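Local coordinates for protein 11R-lipoxygenase (Gersemia fruticosa, PDB 3VF1) that is a calcium-dependent lipoxygenase, an iron enzyme that probably adds molecular oxygen to polyunsaturated fatty acids, at residues A[28-42]-A[53-65]. Sequence-based numbering, arbitrary orientation.
Sequences TGDLRGAGTDASVSI and SAFSLDKYFHNDF. Unlike the reference sequence in segment 53-65: Tyr-60 (reference Asp).
Arg-32 and Phe-61 give a worked example of a cation-pi pair at the loop end of a beta-sandwich. The guanidinium lies nearly flat on one face of the ring, planes 21° apart, with CZ 4.0 Å from the centroid of the Phe-61 ring. CG of Arg-32 is anti to the backbone N (chi1 167°), and a bend at chi2 (75°) carries CD over the same face as a CH-pi contact. Gly-35 O takes an N-H from Arg-32 NH2 (2.9 Å) close to the guanidinium plane, a bond that would limit the group's turning. Over its other face stands the Asp-64 carboxylate, a charge neighbour to which no N-H points. Ala-38 CB touches Phe-61 CE2 at 3.4 Å. Replacing Arg-32 with an alanine is likely to uncover the face of Phe-61 on which the guanidinium lies and to leave Gly-35 O without this donor.

Farther along, Ala-38 N donates to Lys-59 O (2.9 Å), and Lys-59 N to Ser-39 OG (3.1 Å), a hydroxyl that in turn donates to Asp-37 OD1. Val-40 and Leu-57 then form an antiparallel hydrogen-bonded pair, and Ile-42 CG2 packs on Leu-57 CD1 (3.6 Å), facing Ile-24 and Val-26 of the other sheet. Lys-59 is salt-bridged to Asp-71. The two loops joined by this stacking and bonding carry predicted calcium ligands, Gly-33 and Gly-35 for one ion and Asp-58 for another; the contact could couple the two sites.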
# COMPACT_ATOMS: atom_id res chain seq x y z
N THR A 28 19.75 20.40 -7.65
CA THR A 28 18.42 20.23 -8.23
C THR A 28 17.99 18.77 -8.12
O THR A 28 18.79 17.86 -8.33
CB THR A 28 18.40 20.66 -9.70
OG1 THR A 28 18.87 22.01 -9.82
CG2 THR A 28 16.99 20.56 -10.27
N GLY A 29 16.72 18.56 -7.79
CA GLY A 29 16.19 17.21 -7.68
C GLY A 29 16.02 16.56 -9.03
O GLY A 29 16.40 17.12 -10.06
N ASP A 30 15.43 15.37 -9.04
CA ASP A 30 15.28 14.60 -10.28
C ASP A 30 14.02 14.97 -11.05
O ASP A 30 13.83 14.55 -12.19
CB ASP A 30 15.31 13.10 -9.99
CG ASP A 30 14.22 12.67 -9.01
OD1 ASP A 30 13.20 13.38 -8.90
OD2 ASP A 30 14.40 11.62 -8.36
N LEU A 31 13.15 15.76 -10.43
CA LEU A 31 11.94 16.24 -11.10
C LEU A 31 12.24 17.53 -11.85
O LEU A 31 13.19 18.24 -11.53
CB LEU A 31 10.81 16.46 -10.10
CG LEU A 31 10.41 15.24 -9.27
CD1 LEU A 31 9.21 15.56 -8.39
CD2 LEU A 31 10.12 14.04 -10.16
N ARG A 32 11.42 17.82 -12.85
CA ARG A 32 11.65 18.96 -13.73
C ARG A 32 10.33 19.50 -14.27
O ARG A 32 9.66 18.84 -15.06
CB ARG A 32 12.56 18.54 -14.89
CG ARG A 32 12.64 19.54 -16.03
CD ARG A 32 13.49 20.75 -15.68
NE ARG A 32 13.69 21.61 -16.85
CZ ARG A 32 12.87 22.58 -17.22
NH1 ARG A 32 11.77 22.85 -16.52
NH2 ARG A 32 13.14 23.30 -18.31
N GLY A 33 9.97 20.71 -13.84
CA GLY A 33 8.75 21.34 -14.30
C GLY A 33 8.93 21.92 -15.69
O GLY A 33 9.98 21.72 -16.31
N ALA A 34 7.92 22.62 -16.18
CA ALA A 34 7.99 23.27 -17.48
C ALA A 34 8.39 24.73 -17.31
O ALA A 34 8.01 25.37 -16.33
CB ALA A 34 6.67 23.16 -18.20
N GLY A 35 9.16 25.24 -18.26
CA GLY A 35 9.60 26.63 -18.22
C GLY A 35 11.10 26.75 -18.36
O GLY A 35 11.77 25.80 -18.77
N THR A 36 11.63 27.92 -18.02
CA THR A 36 13.06 28.18 -18.16
C THR A 36 13.63 28.90 -16.94
O THR A 36 14.52 28.39 -16.27
CB THR A 36 13.35 29.04 -19.41
OG1 THR A 36 12.88 28.36 -20.58
CG2 THR A 36 14.84 29.31 -19.55
N ASP A 37 13.11 30.09 -16.66
CA ASP A 37 13.63 30.92 -15.58
C ASP A 37 13.24 30.35 -14.22
O ASP A 37 12.15 30.62 -13.71
CB ASP A 37 13.11 32.35 -15.72
CG ASP A 37 14.00 33.36 -15.02
OD1 ASP A 37 14.09 33.31 -13.77
OD2 ASP A 37 14.60 34.20 -15.71
N ALA A 38 14.13 29.55 -13.64
CA ALA A 38 13.88 28.95 -12.33
C ALA A 38 14.62 29.70 -11.23
O ALA A 38 14.92 29.14 -10.18
CB ALA A 38 14.29 27.50 -12.35
N SER A 39 14.92 30.97 -11.48
CA SER A 39 15.64 31.79 -10.52
C SER A 39 14.81 32.04 -9.27
O SER A 39 13.59 32.21 -9.34
CB SER A 39 16.02 33.13 -11.16
OG SER A 39 16.83 32.95 -12.30
N VAL A 40 15.48 32.06 -8.12
CA VAL A 40 14.82 32.31 -6.84
C VAL A 40 15.71 33.18 -5.97
O VAL A 40 16.84 33.49 -6.33
CB VAL A 40 14.52 31.00 -6.09
CG1 VAL A 40 13.60 30.11 -6.91
CG2 VAL A 40 15.82 30.27 -5.76
N SER A 41 15.18 33.58 -4.82
CA SER A 41 15.95 34.34 -3.85
C SER A 41 16.05 33.55 -2.55
O SER A 41 15.12 32.84 -2.18
CB SER A 41 15.31 35.71 -3.59
OG SER A 41 13.99 35.57 -3.11
N ILE A 42 17.18 33.67 -1.86
CA ILE A 42 17.41 32.91 -0.64
C ILE A 42 17.81 33.80 0.54
O ILE A 42 18.86 34.44 0.52
CB ILE A 42 18.50 31.83 -0.85
CG1 ILE A 42 18.80 31.11 0.46
CG2 ILE A 42 19.77 32.44 -1.43
CD1 ILE A 42 19.66 29.88 0.31
N SER A 53 19.83 39.40 3.83
CA SER A 53 18.97 39.95 2.79
C SER A 53 18.80 38.94 1.66
O SER A 53 19.67 38.10 1.43
CB SER A 53 19.54 41.26 2.25
OG SER A 53 18.65 41.86 1.32
N ALA A 54 17.68 39.03 0.96
CA ALA A 54 17.34 38.08 -0.09
C ALA A 54 18.34 38.10 -1.24
O ALA A 54 18.28 38.96 -2.11
CB ALA A 54 15.94 38.37 -0.61
N PHE A 55 19.26 37.14 -1.23
CA PHE A 55 20.17 36.95 -2.36
C PHE A 55 19.36 36.56 -3.59
O PHE A 55 18.18 36.23 -3.48
CB PHE A 55 21.20 35.87 -2.05
CG PHE A 55 22.13 36.21 -0.93
CD1 PHE A 55 23.17 37.10 -1.12
CD2 PHE A 55 21.97 35.63 0.32
CE1 PHE A 55 24.03 37.42 -0.09
CE2 PHE A 55 22.83 35.95 1.36
CZ PHE A 55 23.86 36.84 1.15
N SER A 56 20.00 36.60 -4.76
CA SER A 56 19.32 36.23 -6.00
C SER A 56 20.04 35.08 -6.69
O SER A 56 21.12 35.25 -7.25
CB SER A 56 19.23 37.43 -6.93
OG SER A 56 18.25 38.35 -6.47
N LEU A 57 19.43 33.90 -6.65
CA LEU A 57 19.97 32.71 -7.29
C LEU A 57 19.42 32.58 -8.70
O LEU A 57 18.23 32.34 -8.89
CB LEU A 57 19.63 31.47 -6.47
CG LEU A 57 20.06 31.50 -5.01
CD1 LEU A 57 19.59 30.25 -4.28
CD2 LEU A 57 21.57 31.66 -4.89
N ASP A 58 20.30 32.73 -9.69
CA ASP A 58 19.90 32.63 -11.09
C ASP A 58 20.01 31.19 -11.58
O ASP A 58 21.10 30.61 -11.58
CB ASP A 58 20.76 33.55 -11.96
CG ASP A 58 20.61 35.01 -11.59
OD1 ASP A 58 19.52 35.39 -11.10
OD2 ASP A 58 21.57 35.77 -11.79
N LYS A 59 18.89 30.62 -11.99
CA LYS A 59 18.86 29.27 -12.52
C LYS A 59 18.12 29.25 -13.86
O LYS A 59 16.97 29.67 -13.94
CB LYS A 59 18.18 28.32 -11.53
CG LYS A 59 18.07 26.88 -12.03
CD LYS A 59 19.43 26.28 -12.33
CE LYS A 59 19.31 24.82 -12.75
NZ LYS A 59 20.62 24.23 -13.14
N TYR A 60 18.80 28.75 -14.89
CA TYR A 60 18.21 28.67 -16.22
C TYR A 60 18.35 27.26 -16.77
O TYR A 60 19.44 26.68 -16.74
CB TYR A 60 18.88 29.67 -17.16
CG TYR A 60 18.85 31.10 -16.66
CD1 TYR A 60 17.69 31.87 -16.77
CD2 TYR A 60 19.97 31.68 -16.08
CE1 TYR A 60 17.66 33.17 -16.31
CE2 TYR A 60 19.94 32.98 -15.63
CZ TYR A 60 18.79 33.72 -15.74
OH TYR A 60 18.76 35.02 -15.29
N PHE A 61 17.25 26.71 -17.28
CA PHE A 61 17.26 25.37 -17.85
C PHE A 61 17.48 25.41 -19.35
O PHE A 61 16.68 25.98 -20.10
CB PHE A 61 15.95 24.65 -17.53
CG PHE A 61 15.83 24.24 -16.09
CD1 PHE A 61 16.61 23.22 -15.57
CD2 PHE A 61 14.92 24.86 -15.25
CE1 PHE A 61 16.50 22.83 -14.25
CE2 PHE A 61 14.81 24.48 -13.92
CZ PHE A 61 15.60 23.47 -13.42
N HIS A 62 18.58 24.81 -19.80
CA HIS A 62 18.93 24.79 -21.22
C HIS A 62 17.85 24.09 -22.03
O HIS A 62 17.14 24.73 -22.81
CB HIS A 62 20.28 24.08 -21.42
CG HIS A 62 21.39 24.66 -20.60
ND1 HIS A 62 21.70 24.19 -19.34
CD2 HIS A 62 22.26 25.66 -20.86
CE1 HIS A 62 22.72 24.87 -18.86
NE2 HIS A 62 23.08 25.77 -19.76
N ASN A 63 17.72 22.78 -21.85
CA ASN A 63 16.70 22.00 -22.55
C ASN A 63 15.62 21.54 -21.57
O ASN A 63 15.67 21.86 -20.39
CB ASN A 63 17.33 20.80 -23.26
CG ASN A 63 18.10 19.90 -22.31
OD1 ASN A 63 17.54 18.96 -21.74
ND2 ASN A 63 19.39 20.17 -22.14
N ASP A 64 14.64 20.80 -22.08
CA ASP A 64 13.52 20.36 -21.26
C ASP A 64 13.83 19.06 -20.51
O ASP A 64 13.37 18.85 -19.39
CB ASP A 64 12.28 20.16 -22.12
CG ASP A 64 11.05 19.79 -21.31
OD1 ASP A 64 10.94 20.27 -20.16
OD2 ASP A 64 10.21 19.02 -21.81
N PHE A 65 14.62 18.19 -21.14
CA PHE A 65 14.91 16.87 -20.57
C PHE A 65 15.82 16.94 -19.35
O PHE A 65 15.66 16.17 -18.40
CB PHE A 65 15.55 15.97 -21.63
CG PHE A 65 14.62 15.57 -22.74
CD1 PHE A 65 13.25 15.73 -22.62
CD2 PHE A 65 15.12 15.03 -23.92
CE1 PHE A 65 12.40 15.37 -23.65
CE2 PHE A 65 14.28 14.65 -24.94
CZ PHE A 65 12.91 14.82 -24.81